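Local coordinates for sigma regulatory family protein-PP2C phosphatase (Chlamydia trachomatis serovar L2, PDB 6MAB) that probably senses small molecules, perhaps TCA cycle intermediates, through its periplasmic domain, and probably acts as a phosphatase through another part of the protein, at residues E19-K24 and I256-E261; T71-S76 and S91-Q96; Q30-N35 and A128-N133; V52-D57 and L77-A82. One frame throughout, in Å; residues are numbered along the deposited sequence.

Interaction 1: E19-K24 and I256-E261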
loop_
_atom_site.group_PDB
_atom_site.type_symbol
_atom_site.label_atom_id
_atom_site.label_comp_id
_atom_site.label_asym_id
_atom_site.label_seq_id
_atom_site.Cartn_x
_atom_site.Cartn_y
_atom_site.Cartn_z
ATOM N N GLU A 19 -19.496 4.152 4.020
ATOM C CA GLU A 19 -19.723 4.116 2.574
ATOM C C GLU A 19 -18.526 4.675 1.819
ATOM O O GLU A 19 -18.179 4.187 0.732
ATOM C CB GLU A 19 -20.975 4.902 2.183
ATOM C CG GLU A 19 -22.270 4.294 2.610
ATOM C CD GLU A 19 -22.502 2.917 2.001
ATOM O OE1 GLU A 19 -22.165 2.702 0.807
ATOM O OE2 GLU A 19 -22.987 2.051 2.756
ATOM N N ASN A 20 -17.900 5.716 2.367
ATOM C CA ASN A 20 -16.750 6.317 1.706
ATOM C C ASN A 20 -15.548 5.386 1.730
ATOM O O ASN A 20 -14.829 5.281 0.733
ATOM C CB ASN A 20 -16.404 7.645 2.366
ATOM C CG ASN A 20 -17.074 8.807 1.703
ATOM O OD1 ASN A 20 -16.582 9.323 0.704
ATOM N ND2 ASN A 20 -18.214 9.228 2.241
ATOM N N ALA A 21 -15.319 4.698 2.847
ATOM C CA ALA A 21 -14.210 3.754 2.915
ATOM C C ALA A 21 -14.402 2.629 1.906
ATOM O O ALA A 21 -13.453 2.217 1.227
ATOM C CB ALA A 21 -14.083 3.196 4.329
ATOM N N LEU A 22 -15.634 2.134 1.780
ATOM C CA LEU A 22 -15.879 1.031 0.864
ATOM C C LEU A 22 -15.695 1.462 -0.576
ATOM O O LEU A 22 -15.151 0.704 -1.382
ATOM C CB LEU A 22 -17.286 0.473 1.073
ATOM C CG LEU A 22 -17.600 -0.111 2.455
ATOM C CD1 LEU A 22 -19.032 -0.631 2.491
ATOM C CD2 LEU A 22 -16.623 -1.211 2.838
ATOM N N PHE A 23 -16.155 2.663 -0.933
ATOM C CA PHE A 23 -15.967 3.124 -2.303
ATOM C C PHE A 23 -14.497 3.282 -2.623
ATOM O O PHE A 23 -14.045 2.936 -3.724
ATOM C CB PHE A 23 -16.686 4.453 -2.548
ATOM C CG PHE A 23 -16.278 5.120 -3.836
ATOM C CD1 PHE A 23 -16.970 4.869 -5.007
ATOM C CD2 PHE A 23 -15.197 5.984 -3.878
ATOM C CE1 PHE A 23 -16.591 5.466 -6.190
ATOM C CE2 PHE A 23 -14.813 6.584 -5.060
ATOM C CZ PHE A 23 -15.516 6.326 -6.219
ATOM N N LYS A 24 -13.734 3.853 -1.687
ATOM C CA LYS A 24 -12.314 4.059 -1.943
ATOM C C LYS A 24 -11.578 2.730 -2.025
ATOM O O LYS A 24 -10.700 2.552 -2.883
ATOM C CB LYS A 24 -11.726 4.978 -0.859
ATOM C CG LYS A 24 -12.340 6.382 -0.867
ATOM C CD LYS A 24 -11.917 7.190 0.359
ATOM C CE LYS A 24 -12.726 8.465 0.549
ATOM N NZ LYS A 24 -12.455 9.474 -0.487
ATOM N N ILE A 256 -7.864 1.094 5.047
ATOM C CA ILE A 256 -8.287 2.458 4.771
ATOM C C ILE A 256 -9.002 2.982 6.010
ATOM O O ILE A 256 -9.916 2.329 6.531
ATOM C CB ILE A 256 -9.207 2.542 3.540
ATOM C CG1 ILE A 256 -8.448 2.174 2.265
ATOM C CG2 ILE A 256 -9.751 3.933 3.358
ATOM C CD1 ILE A 256 -9.378 1.933 1.092
ATOM N N LEU A 257 -8.584 4.150 6.473
ATOM C CA LEU A 257 -9.240 4.872 7.556
ATOM C C LEU A 257 -9.927 6.083 6.945
ATOM O O LEU A 257 -9.254 6.957 6.399
ATOM C CB LEU A 257 -8.221 5.321 8.617
ATOM C CG LEU A 257 -8.755 6.316 9.657
ATOM C CD1 LEU A 257 -9.753 5.709 10.614
ATOM C CD2 LEU A 257 -7.552 6.891 10.439
ATOM N N THR A 258 -11.261 6.145 6.999
ATOM C CA THR A 258 -11.920 7.413 6.700
ATOM C C THR A 258 -12.233 8.121 8.016
ATOM O O THR A 258 -12.436 7.479 9.043
ATOM C CB THR A 258 -13.182 7.205 5.881
ATOM O OG1 THR A 258 -13.976 6.213 6.522
ATOM C CG2 THR A 258 -12.810 6.759 4.468
ATOM N N TYR A 259 -12.219 9.450 7.998
ATOM C CA TYR A 259 -12.399 10.179 9.246
ATOM C C TYR A 259 -12.955 11.557 8.938
ATOM O O TYR A 259 -12.881 12.047 7.803
ATOM C CB TYR A 259 -11.081 10.251 10.072
ATOM C CG TYR A 259 -9.926 11.036 9.428
ATOM C CD1 TYR A 259 -9.108 10.446 8.476
ATOM C CD2 TYR A 259 -9.673 12.362 9.776
ATOM C CE1 TYR A 259 -8.063 11.152 7.863
ATOM C CE2 TYR A 259 -8.616 13.070 9.173
ATOM C CZ TYR A 259 -7.832 12.449 8.220
ATOM O OH TYR A 259 -6.799 13.133 7.595
ATOM N N GLU A 260 -13.517 12.171 9.976
ATOM C CA GLU A 260 -14.203 13.449 9.865
ATOM C C GLU A 260 -14.268 14.059 11.257
ATOM O O GLU A 260 -14.256 13.340 12.262
ATOM C CB GLU A 260 -15.616 13.256 9.291
ATOM C CG GLU A 260 -16.446 14.520 9.176
ATOM C CD GLU A 260 -15.805 15.593 8.294
ATOM O OE1 GLU A 260 -14.795 16.226 8.716
ATOM O OE2 GLU A 260 -16.328 15.810 7.171
ATOM N N GLU A 261 -14.335 15.386 11.312
ATOM C CA GLU A 261 -14.535 16.043 12.596
ATOM C C GLU A 261 -15.819 15.548 13.250
ATOM O O GLU A 261 -16.864 15.458 12.613
ATOM C CB GLU A 261 -14.576 17.560 12.411
ATOM C CG GLU A 261 -13.272 18.122 11.893
ATOM C CD GLU A 261 -13.318 19.612 11.683
ATOM O OE1 GLU A 261 -13.973 20.310 12.483
ATOM O OE2 GLU A 261 -12.695 20.079 10.711
#
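Thr258 OG1 is hydrogen-bonded to the backbone O of Leu17, one helical turn before Ala21, and the same hydroxyl rests against the methyl of Ala21, with OG1 3.7 Å from Ala21 CB. A chi1 of 50° places OG1 between the backbone N and the carbonyl carbon of its own residue and turns CG2 onto the helix, where it lies 3.6 Å from Ala21 N. One small side chain thus meets the helix with a polar branch and an apolar one, and the slight bulk of Ala21 lets the strand come close: the CA atoms of Ala21 and Thr258 are 5.7 Å apart. Two residues earlier, on the same face of the strand, Ile256 extends CD1 to 3.9 Å from Lys24 C. Lys24 adds its aliphatic chain, whose CD passes 4.2 Å from Thr258 CG2, while NZ continues to the backbone O of Leu159. No hydrogen bond joins the two segments directly, and the axes of these short segments run at 144° to each other, roughly antiparallel but clearly skewed. Here the long helix 2-31 lies across one face of a six-stranded antiparallel sheet. Strand 254-261 runs within that sheet between strands 169-174 and 240-249, with Thr170 touching Lys24 and Ile256, Tyr245 meeting Ala21, and Ala25 and Leu28 of the helix covering more of Ile256.

Interaction 2: T71-S76 and S91-Q96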
loop_
_atom_site.group_PDB
_atom_site.type_symbol
_atom_site.label_atom_id
_atom_site.label_comp_id
_atom_site.label_asym_id
_atom_site.label_seq_id
_atom_site.Cartn_x
_atom_site.Cartn_y
_atom_site.Cartn_z
ATOM N N THR A 71 6.590 5.451 -17.249
ATOM C CA THR A 71 5.342 4.987 -16.661
ATOM C C THR A 71 5.505 4.199 -15.370
ATOM O O THR A 71 4.522 4.043 -14.635
ATOM C CB THR A 71 4.564 4.148 -17.686
ATOM O OG1 THR A 71 5.369 3.050 -18.145
ATOM C CG2 THR A 71 4.186 5.024 -18.866
ATOM N N TYR A 72 6.700 3.711 -15.064
ATOM C CA TYR A 72 6.975 3.023 -13.813
ATOM C C TYR A 72 8.178 3.665 -13.148
ATOM O O TYR A 72 9.104 4.113 -13.827
ATOM C CB TYR A 72 7.250 1.543 -14.050
ATOM C CG TYR A 72 6.013 0.805 -14.454
ATOM C CD1 TYR A 72 5.161 0.293 -13.494
ATOM C CD2 TYR A 72 5.665 0.664 -15.785
ATOM C CE1 TYR A 72 4.013 -0.371 -13.845
ATOM C CE2 TYR A 72 4.511 -0.012 -16.147
ATOM C CZ TYR A 72 3.696 -0.522 -15.167
ATOM O OH TYR A 72 2.532 -1.166 -15.485
ATOM N N LYS A 73 8.168 3.718 -11.817
ATOM C CA LYS A 73 9.407 4.061 -11.138
ATOM C C LYS A 73 10.445 2.972 -11.356
ATOM O O LYS A 73 11.636 3.269 -11.490
ATOM C CB LYS A 73 9.155 4.289 -9.649
ATOM C CG LYS A 73 10.447 4.544 -8.858
ATOM C CD LYS A 73 10.189 4.785 -7.373
ATOM C CE LYS A 73 11.484 5.107 -6.638
ATOM N NZ LYS A 73 11.762 6.556 -6.698
ATOM N N GLU A 74 10.006 1.719 -11.430
ATOM C CA GLU A 74 10.902 0.596 -11.655
ATOM C C GLU A 74 10.104 -0.576 -12.181
ATOM O O GLU A 74 9.047 -0.905 -11.634
ATOM C CB GLU A 74 11.609 0.179 -10.350
ATOM C CG GLU A 74 12.547 -1.028 -10.485
ATOM C CD GLU A 74 13.285 -1.347 -9.185
ATOM O OE1 GLU A 74 13.499 -0.403 -8.406
ATOM O OE2 GLU A 74 13.643 -2.528 -8.941
ATOM N N ILE A 75 10.619 -1.222 -13.215
ATOM C CA ILE A 75 10.218 -2.584 -13.519
ATOM C C ILE A 75 11.481 -3.433 -13.621
ATOM O O ILE A 75 12.421 -3.072 -14.338
ATOM C CB ILE A 75 9.372 -2.655 -14.805
ATOM C CG1 ILE A 75 9.062 -4.101 -15.121
ATOM C CG2 ILE A 75 10.093 -2.012 -15.962
ATOM C CD1 ILE A 75 7.925 -4.239 -16.098
ATOM N N SER A 76 11.522 -4.537 -12.858
ATOM C CA SER A 76 12.715 -5.367 -12.732
ATOM C C SER A 76 12.386 -6.849 -12.859
ATOM O O SER A 76 11.387 -7.321 -12.324
ATOM C CB SER A 76 13.407 -5.142 -11.378
ATOM O OG SER A 76 13.921 -3.830 -11.288
ATOM N N SER A 91 16.553 -4.393 -15.286
ATOM C CA SER A 91 15.712 -3.350 -14.712
ATOM C C SER A 91 15.636 -2.130 -15.625
ATOM O O SER A 91 16.613 -1.765 -16.288
ATOM C CB SER A 91 16.240 -2.902 -13.348
ATOM O OG SER A 91 15.322 -2.002 -12.746
ATOM N N SER A 92 14.463 -1.499 -15.644
ATOM C CA SER A 92 14.331 -0.167 -16.226
ATOM C C SER A 92 15.113 0.870 -15.443
ATOM O O SER A 92 15.352 1.964 -15.966
ATOM C CB SER A 92 12.860 0.246 -16.281
ATOM O OG SER A 92 12.325 0.397 -14.980
ATOM N N ARG A 93 15.483 0.562 -14.194
ATOM C CA ARG A 93 16.360 1.406 -13.375
ATOM C C ARG A 93 17.753 0.807 -13.453
ATOM O O ARG A 93 18.072 -0.137 -12.727
ATOM C CB ARG A 93 15.901 1.472 -11.922
ATOM C CG ARG A 93 14.863 2.524 -11.615
ATOM C CD ARG A 93 14.365 2.384 -10.180
ATOM N NE ARG A 93 15.240 3.001 -9.191
ATOM C CZ ARG A 93 15.112 2.831 -7.876
ATOM N NH1 ARG A 93 14.154 2.049 -7.383
ATOM N NH2 ARG A 93 15.946 3.436 -7.049
ATOM N N ILE A 94 18.589 1.372 -14.328
ATOM C CA ILE A 94 19.893 0.777 -14.590
ATOM C C ILE A 94 20.675 0.650 -13.297
ATOM O O ILE A 94 21.422 -0.319 -13.092
ATOM C CB ILE A 94 20.653 1.618 -15.634
ATOM C CG1 ILE A 94 19.819 1.749 -16.917
ATOM C CG2 ILE A 94 22.036 1.029 -15.915
ATOM C CD1 ILE A 94 19.350 0.438 -17.512
ATOM N N GLU A 95 20.513 1.629 -12.405
ATOM C CA GLU A 95 21.263 1.667 -11.160
ATOM C C GLU A 95 20.922 0.492 -10.241
ATOM O O GLU A 95 21.718 0.160 -9.353
ATOM C CB GLU A 95 21.000 3.006 -10.457
ATOM C CG GLU A 95 19.548 3.229 -9.968
ATOM C CD GLU A 95 18.635 3.957 -10.975
ATOM O OE1 GLU A 95 18.882 3.912 -12.205
ATOM O OE2 GLU A 95 17.648 4.581 -10.518
ATOM N N GLN A 96 19.762 -0.136 -10.431
ATOM C CA GLN A 96 19.364 -1.307 -9.653
ATOM C C GLN A 96 19.963 -2.604 -10.172
ATOM O O GLN A 96 19.898 -3.625 -9.482
ATOM C CB GLN A 96 17.841 -1.473 -9.645
ATOM C CG GLN A 96 17.078 -0.350 -8.986
ATOM C CD GLN A 96 17.541 -0.085 -7.580
ATOM O OE1 GLN A 96 18.495 0.669 -7.369
ATOM N NE2 GLN A 96 16.882 -0.703 -6.604
HETATM O O HOH W 1 11.671 2.727 -14.751
#
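Lys73 meets Arg93 twice: its carbonyl O lies 3.2 Å from Arg93 CD, and its CE sits above one face of the guanidinium, off toward the rim, while Gln96 CD covers the opposite face over the centre. Lys73 also forms a classic beta bulge with Glu74 opposite Leu149. Glu74 comes next, its chain fully extended (chi1 178°, chi2 177°), which carries the carboxylate across to the loop. OE1 makes a salt bridge to Arg93 NH1 at 2.7 Å, though the hydrogen bond within it is weak and the carboxylate and guanidinium planes are turned 65° apart. Ile75 supplies the backbone grip. Its N donates almost straight to Ser92 OG at 2.9 Å, and its O accepts from Ser92 N at 2.9 Å, so that Ser92 closes a ring of bonds around this residue using both side chain and main chain. Ser76 then pairs with Ser91 in an antiparallel non-hydrogen-bonded bridge, their OG atoms 2.7 Å apart. Ser76 OG donates to Glu74 OE2 at 2.7 Å, and Ser91 OG accepts from Arg93 N to form an ST turn at the strand exit. The buried Glu74 carboxylate therefore has partners on both oxygens, Tyr101 OH adding to OE2, and Arg93 divides itself between Glu74 and Glu95; this network would be expected to keep Glu74 ionised despite its burial.

Interaction 3: Q30-N35 and A128-N133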
loop_
_atom_site.group_PDB
_atom_site.type_symbol
_atom_site.label_atom_id
_atom_site.label_comp_id
_atom_site.label_asym_id
_atom_site.label_seq_id
_atom_site.Cartn_x
_atom_site.Cartn_y
_atom_site.Cartn_z
ATOM N N GLN A 30 -9.681 -2.084 -7.976
ATOM C CA GLN A 30 -9.778 -2.064 -9.424
ATOM C C GLN A 30 -8.526 -1.505 -10.096
ATOM O O GLN A 30 -8.280 -1.808 -11.274
ATOM C CB GLN A 30 -11.001 -1.246 -9.835
ATOM C CG GLN A 30 -12.325 -1.849 -9.377
ATOM C CD GLN A 30 -12.467 -3.302 -9.821
ATOM O OE1 GLN A 30 -12.755 -4.186 -9.016
ATOM N NE2 GLN A 30 -12.238 -3.554 -11.107
ATOM N N THR A 31 -7.698 -0.748 -9.364
ATOM C CA THR A 31 -6.600 -0.004 -9.963
ATOM C C THR A 31 -5.207 -0.466 -9.545
ATOM O O THR A 31 -4.265 -0.285 -10.317
ATOM C CB THR A 31 -6.729 1.487 -9.620
ATOM O OG1 THR A 31 -6.824 1.647 -8.206
ATOM C CG2 THR A 31 -7.969 2.075 -10.261
ATOM N N ILE A 32 -5.036 -1.051 -8.361
ATOM C CA ILE A 32 -3.690 -1.451 -7.927
ATOM C C ILE A 32 -3.251 -2.836 -8.415
ATOM O O ILE A 32 -2.158 -2.952 -9.006
ATOM C CB ILE A 32 -3.582 -1.358 -6.401
ATOM C CG1 ILE A 32 -3.766 0.092 -5.944
ATOM C CG2 ILE A 32 -2.224 -1.900 -5.933
ATOM C CD1 ILE A 32 -2.746 1.064 -6.441
ATOM N N PRO A 33 -4.019 -3.929 -8.179
ATOM C CA PRO A 33 -3.492 -5.286 -8.408
ATOM C C PRO A 33 -3.619 -5.738 -9.860
ATOM O O PRO A 33 -4.315 -6.715 -10.185
ATOM C CB PRO A 33 -4.336 -6.118 -7.438
ATOM C CG PRO A 33 -5.691 -5.462 -7.491
ATOM C CD PRO A 33 -5.381 -3.976 -7.609
ATOM N N LEU A 34 -2.912 -5.030 -10.741
ATOM C CA LEU A 34 -2.910 -5.279 -12.183
ATOM C C LEU A 34 -1.731 -6.154 -12.628
ATOM O O LEU A 34 -1.286 -6.066 -13.791
ATOM C CB LEU A 34 -2.903 -3.952 -12.924
ATOM C CG LEU A 34 -4.093 -3.036 -12.594
ATOM C CD1 LEU A 34 -4.003 -1.739 -13.395
ATOM C CD2 LEU A 34 -5.431 -3.740 -12.830
ATOM N N ASN A 35 -1.294 -7.049 -11.736
ATOM C CA ASN A 35 -0.170 -7.939 -11.989
ATOM C C ASN A 35 -0.316 -8.705 -13.294
ATOM O O ASN A 35 0.641 -8.804 -14.070
ATOM C CB ASN A 35 -0.022 -8.902 -10.830
ATOM C CG ASN A 35 0.186 -8.182 -9.501
ATOM O OD1 ASN A 35 -0.708 -7.475 -9.019
ATOM N ND2 ASN A 35 1.367 -8.365 -8.904
ATOM N N ALA A 128 2.933 1.628 -5.284
ATOM C CA ALA A 128 2.346 0.316 -5.465
ATOM C C ALA A 128 3.463 -0.653 -5.796
ATOM O O ALA A 128 4.141 -0.499 -6.815
ATOM C CB ALA A 128 1.334 0.360 -6.597
ATOM N N VAL A 129 3.650 -1.635 -4.931
ATOM C CA VAL A 129 4.685 -2.649 -5.074
ATOM C C VAL A 129 3.988 -3.910 -5.540
ATOM O O VAL A 129 3.217 -4.507 -4.783
ATOM C CB VAL A 129 5.420 -2.888 -3.756
ATOM C CG1 VAL A 129 6.524 -3.912 -3.936
ATOM C CG2 VAL A 129 5.966 -1.564 -3.199
ATOM N N LEU A 130 4.257 -4.299 -6.776
ATOM C CA LEU A 130 3.670 -5.488 -7.382
ATOM C C LEU A 130 4.768 -6.508 -7.643
ATOM O O LEU A 130 5.810 -6.175 -8.213
ATOM C CB LEU A 130 2.960 -5.139 -8.678
ATOM C CG LEU A 130 1.513 -4.704 -8.506
ATOM C CD1 LEU A 130 1.389 -3.446 -7.655
ATOM C CD2 LEU A 130 0.842 -4.499 -9.854
ATOM N N GLN A 131 4.557 -7.727 -7.161
ATOM C CA GLN A 131 5.481 -8.829 -7.355
ATOM C C GLN A 131 4.721 -9.994 -7.941
ATOM O O GLN A 131 3.673 -10.368 -7.404
ATOM C CB GLN A 131 6.136 -9.204 -6.027
ATOM C CG GLN A 131 6.883 -8.022 -5.457
ATOM C CD GLN A 131 7.590 -8.301 -4.130
ATOM O OE1 GLN A 131 7.753 -9.451 -3.712
ATOM N NE2 GLN A 131 8.036 -7.231 -3.482
ATOM N N THR A 132 5.235 -10.534 -9.045
ATOM C CA THR A 132 4.592 -11.622 -9.768
ATOM C C THR A 132 5.593 -12.738 -10.050
ATOM O O THR A 132 6.672 -12.486 -10.597
ATOM C CB THR A 132 3.997 -11.087 -11.056
ATOM O OG1 THR A 132 3.054 -10.062 -10.733
ATOM C CG2 THR A 132 3.306 -12.208 -11.851
ATOM N N ASN A 133 5.227 -13.970 -9.694
ATOM C CA ASN A 133 6.125 -15.097 -9.886
ATOM C C ASN A 133 6.240 -15.455 -11.368
ATOM O O ASN A 133 5.256 -15.449 -12.116
ATOM C CB ASN A 133 5.655 -16.310 -9.076
ATOM C CG ASN A 133 6.194 -16.317 -7.682
ATOM O OD1 ASN A 133 7.332 -15.898 -7.433
ATOM N ND2 ASN A 133 5.393 -16.800 -6.753
HETATM O O HOH W 2 3.364 -8.408 -12.848
#
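Hydrogen bonding between Asn35 and Thr132 forms the polar half of this contact. A chi1 of -58° sets Asn35 CG beside its backbone N and opposite its carbonyl carbon, directing the amide at the strand. Asn35 ND2 donates to Thr132 OG1 at 3.0 Å, nearly straight at 161° and within the amide plane, and also bonds to the backbone O of Leu114, tying the start of helix 35-45 to two neighbouring strands. A water adds an indirect link, donating to Asn35 O at 3.0 Å while lying 2.7 Å from Thr132 OG1. The amide oxygen OD1, by contrast, is buried with no hydrogen-bonding partner in the model, 3.5 Å from the methyl Leu130 CD2. The apolar half is made by Ile32 and the strand. Ile32 CD1 reaches Ala128 CB at 4.1 Å, and its CG2 branch faces Leu130 CD1 at 4.3 Å. Leu130 joins the halves, since its CD2 also lies 3.5 Å from Ile32 O. That carbonyl is the acceptor of an inverse gamma turn centred on Pro33, with Leu34 N as donor. The turn lies in the short link between helices 2-31 and 35-45, which from Ile32 to Asn35 runs within 19° of the strand's direction. Strand 126-135 lies between strands 113-119 and 142-151 of a five-stranded sheet; Phe113 and Ala115 also touch Asn35, while Leu155 of helix 153-160 and Met252 touch Ile32.

Interaction 4: V52-D57 and L77-A82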
loop_
_atom_site.group_PDB
_atom_site.type_symbol
_atom_site.label_atom_id
_atom_site.label_comp_id
_atom_site.label_asym_id
_atom_site.label_seq_id
_atom_site.Cartn_x
_atom_site.Cartn_y
_atom_site.Cartn_z
ATOM N N VAL A 52 14.579 -16.312 -17.221
ATOM C CA VAL A 52 15.124 -14.980 -16.987
ATOM C C VAL A 52 16.633 -15.078 -17.174
ATOM O O VAL A 52 17.201 -16.173 -17.040
ATOM C CB VAL A 52 14.758 -14.443 -15.594
ATOM C CG1 VAL A 52 13.257 -14.620 -15.326
ATOM C CG2 VAL A 52 15.579 -15.121 -14.513
ATOM N N PRO A 53 17.318 -13.987 -17.500
ATOM C CA PRO A 53 18.779 -14.056 -17.664
ATOM C C PRO A 53 19.471 -14.582 -16.412
ATOM O O PRO A 53 19.112 -14.230 -15.287
ATOM C CB PRO A 53 19.173 -12.603 -17.950
ATOM C CG PRO A 53 17.928 -11.952 -18.461
ATOM C CD PRO A 53 16.783 -12.644 -17.784
ATOM N N ALA A 54 20.501 -15.406 -16.613
ATOM C CA ALA A 54 21.253 -15.937 -15.483
ATOM C C ALA A 54 22.197 -14.904 -14.885
ATOM O O ALA A 54 22.605 -15.050 -13.726
ATOM C CB ALA A 54 22.053 -17.172 -15.906
ATOM N N GLU A 55 22.550 -13.878 -15.649
ATOM C CA GLU A 55 23.436 -12.822 -15.198
ATOM C C GLU A 55 22.833 -11.484 -15.586
ATOM O O GLU A 55 22.107 -11.392 -16.583
ATOM C CB GLU A 55 24.838 -12.945 -15.819
ATOM C CG GLU A 55 25.531 -14.288 -15.601
ATOM C CD GLU A 55 26.000 -14.508 -14.170
ATOM O OE1 GLU A 55 25.930 -13.566 -13.349
ATOM O OE2 GLU A 55 26.449 -15.634 -13.866
ATOM N N PRO A 56 23.108 -10.433 -14.818
ATOM C CA PRO A 56 22.571 -9.114 -15.160
ATOM C C PRO A 56 22.812 -8.774 -16.622
ATOM O O PRO A 56 23.920 -8.913 -17.140
ATOM C CB PRO A 56 23.328 -8.172 -14.221
ATOM C CG PRO A 56 23.662 -9.019 -13.053
ATOM C CD PRO A 56 23.954 -10.383 -13.614
ATOM N N ASP A 57 21.751 -8.329 -17.277
ATOM C CA ASP A 57 21.708 -8.083 -18.713
ATOM C C ASP A 57 21.521 -6.585 -18.920
ATOM O O ASP A 57 20.404 -6.066 -18.805
ATOM C CB ASP A 57 20.575 -8.876 -19.348
ATOM C CG ASP A 57 20.561 -8.790 -20.879
ATOM O OD1 ASP A 57 21.152 -7.855 -21.457
ATOM O OD2 ASP A 57 19.918 -9.663 -21.496
ATOM N N LEU A 77 13.265 -7.567 -13.552
ATOM C CA LEU A 77 13.296 -9.017 -13.533
ATOM C C LEU A 77 14.295 -9.446 -12.479
ATOM O O LEU A 77 15.490 -9.121 -12.579
ATOM C CB LEU A 77 13.713 -9.581 -14.880
ATOM C CG LEU A 77 12.779 -9.607 -16.065
ATOM C CD1 LEU A 77 13.554 -10.253 -17.220
ATOM C CD2 LEU A 77 11.520 -10.392 -15.714
ATOM N N VAL A 78 13.807 -10.189 -11.495
ATOM C CA VAL A 78 14.574 -10.585 -10.324
ATOM C C VAL A 78 14.738 -12.093 -10.384
ATOM O O VAL A 78 13.760 -12.839 -10.274
ATOM C CB VAL A 78 13.888 -10.142 -9.027
ATOM C CG1 VAL A 78 14.814 -10.407 -7.802
ATOM C CG2 VAL A 78 13.521 -8.677 -9.118
ATOM N N LYS A 79 15.976 -12.551 -10.562
ATOM C CA LYS A 79 16.228 -13.978 -10.669
ATOM C C LYS A 79 16.195 -14.593 -9.280
ATOM O O LYS A 79 16.729 -14.028 -8.323
ATOM C CB LYS A 79 17.585 -14.237 -11.324
ATOM C CG LYS A 79 17.963 -15.688 -11.399
ATOM C CD LYS A 79 19.344 -15.853 -12.016
ATOM C CE LYS A 79 19.753 -17.315 -12.072
ATOM N NZ LYS A 79 18.855 -18.100 -12.969
ATOM N N LYS A 80 15.558 -15.746 -9.163
ATOM C CA LYS A 80 15.703 -16.570 -7.973
ATOM C C LYS A 80 16.891 -17.492 -8.216
ATOM O O LYS A 80 16.820 -18.413 -9.036
ATOM C CB LYS A 80 14.425 -17.352 -7.680
ATOM C CG LYS A 80 14.412 -18.031 -6.311
ATOM C CD LYS A 80 13.155 -18.877 -6.168
ATOM C CE LYS A 80 13.063 -19.575 -4.821
ATOM N NZ LYS A 80 11.836 -20.421 -4.787
ATOM N N GLU A 81 17.996 -17.222 -7.530
ATOM C CA GLU A 81 19.192 -18.035 -7.679
ATOM C C GLU A 81 18.967 -19.425 -7.078
ATOM O O GLU A 81 17.997 -19.674 -6.355
ATOM C CB GLU A 81 20.382 -17.349 -7.008
ATOM C CG GLU A 81 20.642 -15.926 -7.473
ATOM C CD GLU A 81 21.452 -15.859 -8.755
ATOM O OE1 GLU A 81 21.578 -16.896 -9.442
ATOM O OE2 GLU A 81 21.974 -14.767 -9.065
ATOM N N ALA A 82 19.890 -20.344 -7.376
ATOM C CA ALA A 82 19.746 -21.710 -6.884
ATOM C C ALA A 82 19.750 -21.752 -5.359
ATOM O O ALA A 82 18.980 -22.505 -4.752
ATOM C CB ALA A 82 20.854 -22.595 -7.454
HETATM O O HOH W 3 18.410 -17.819 -15.468
#
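The side chain of Lys79 runs straight out from strand 74-80 toward Val52, Pro53 and Ala54, with CG trans to the backbone N (chi1 176°) and the chain extended as far as CE; only the last torsion bends, to 64°, and turns NZ toward the water on Val52 O. The methylenes are thereby laid against the loop one after another. Val52 CG2 covers the base of the chain at 3.9 Å from Lys79 CB, the two side chains lying obliquely to each other. Farther out, Lys79 CD passes 3.7 Å from Pro53 O and 3.8 Å from Ala54 O. On the inner side, Pro53 CD meets Leu77 CD1 at 4.1 Å, roughly at right angles, and Leu77 goes on to Ile134 and Leu146 of the sheet, Ile134 touching Val52 as well. The loop then leads into helix 58-68, where the side chain of Asp57 caps Leu60 N. Direct hydrogen bonds between the segments are absent; one water stands in, donating to Val52 O at 2.6 Å and accepting from Lys79 NZ at 2.6 Å. The lysine thus acts chiefly through its aliphatic length, while its charged end meets the loop backbone by way of solvent, as suits a contact at the surface.

How the interactions relate
Interactions 1 and 3 both use helix 2-31 and are buried, but each joins it, or the turn that follows it, to a different antiparallel sheet; the layout of one long helix along two sheets is consistent with a double PAS-like (dCache) sensor. Interactions 2 and 4 share strand 74-80 and adjoin in sequence, their centres 15 Å apart, yet 2 is buried and 4 lies at the surface. Their chemistry follows place: close apolar packing round a threonine and an alanine in 1, an amide-to-hydroxyl hydrogen bond beside aliphatic packing in 3, a salt-bridge and serine network in 2, and a water-mediated lysine in 4. Interactions 2, 3 and 4 reach the same sheet, whereas 1 belongs to the other.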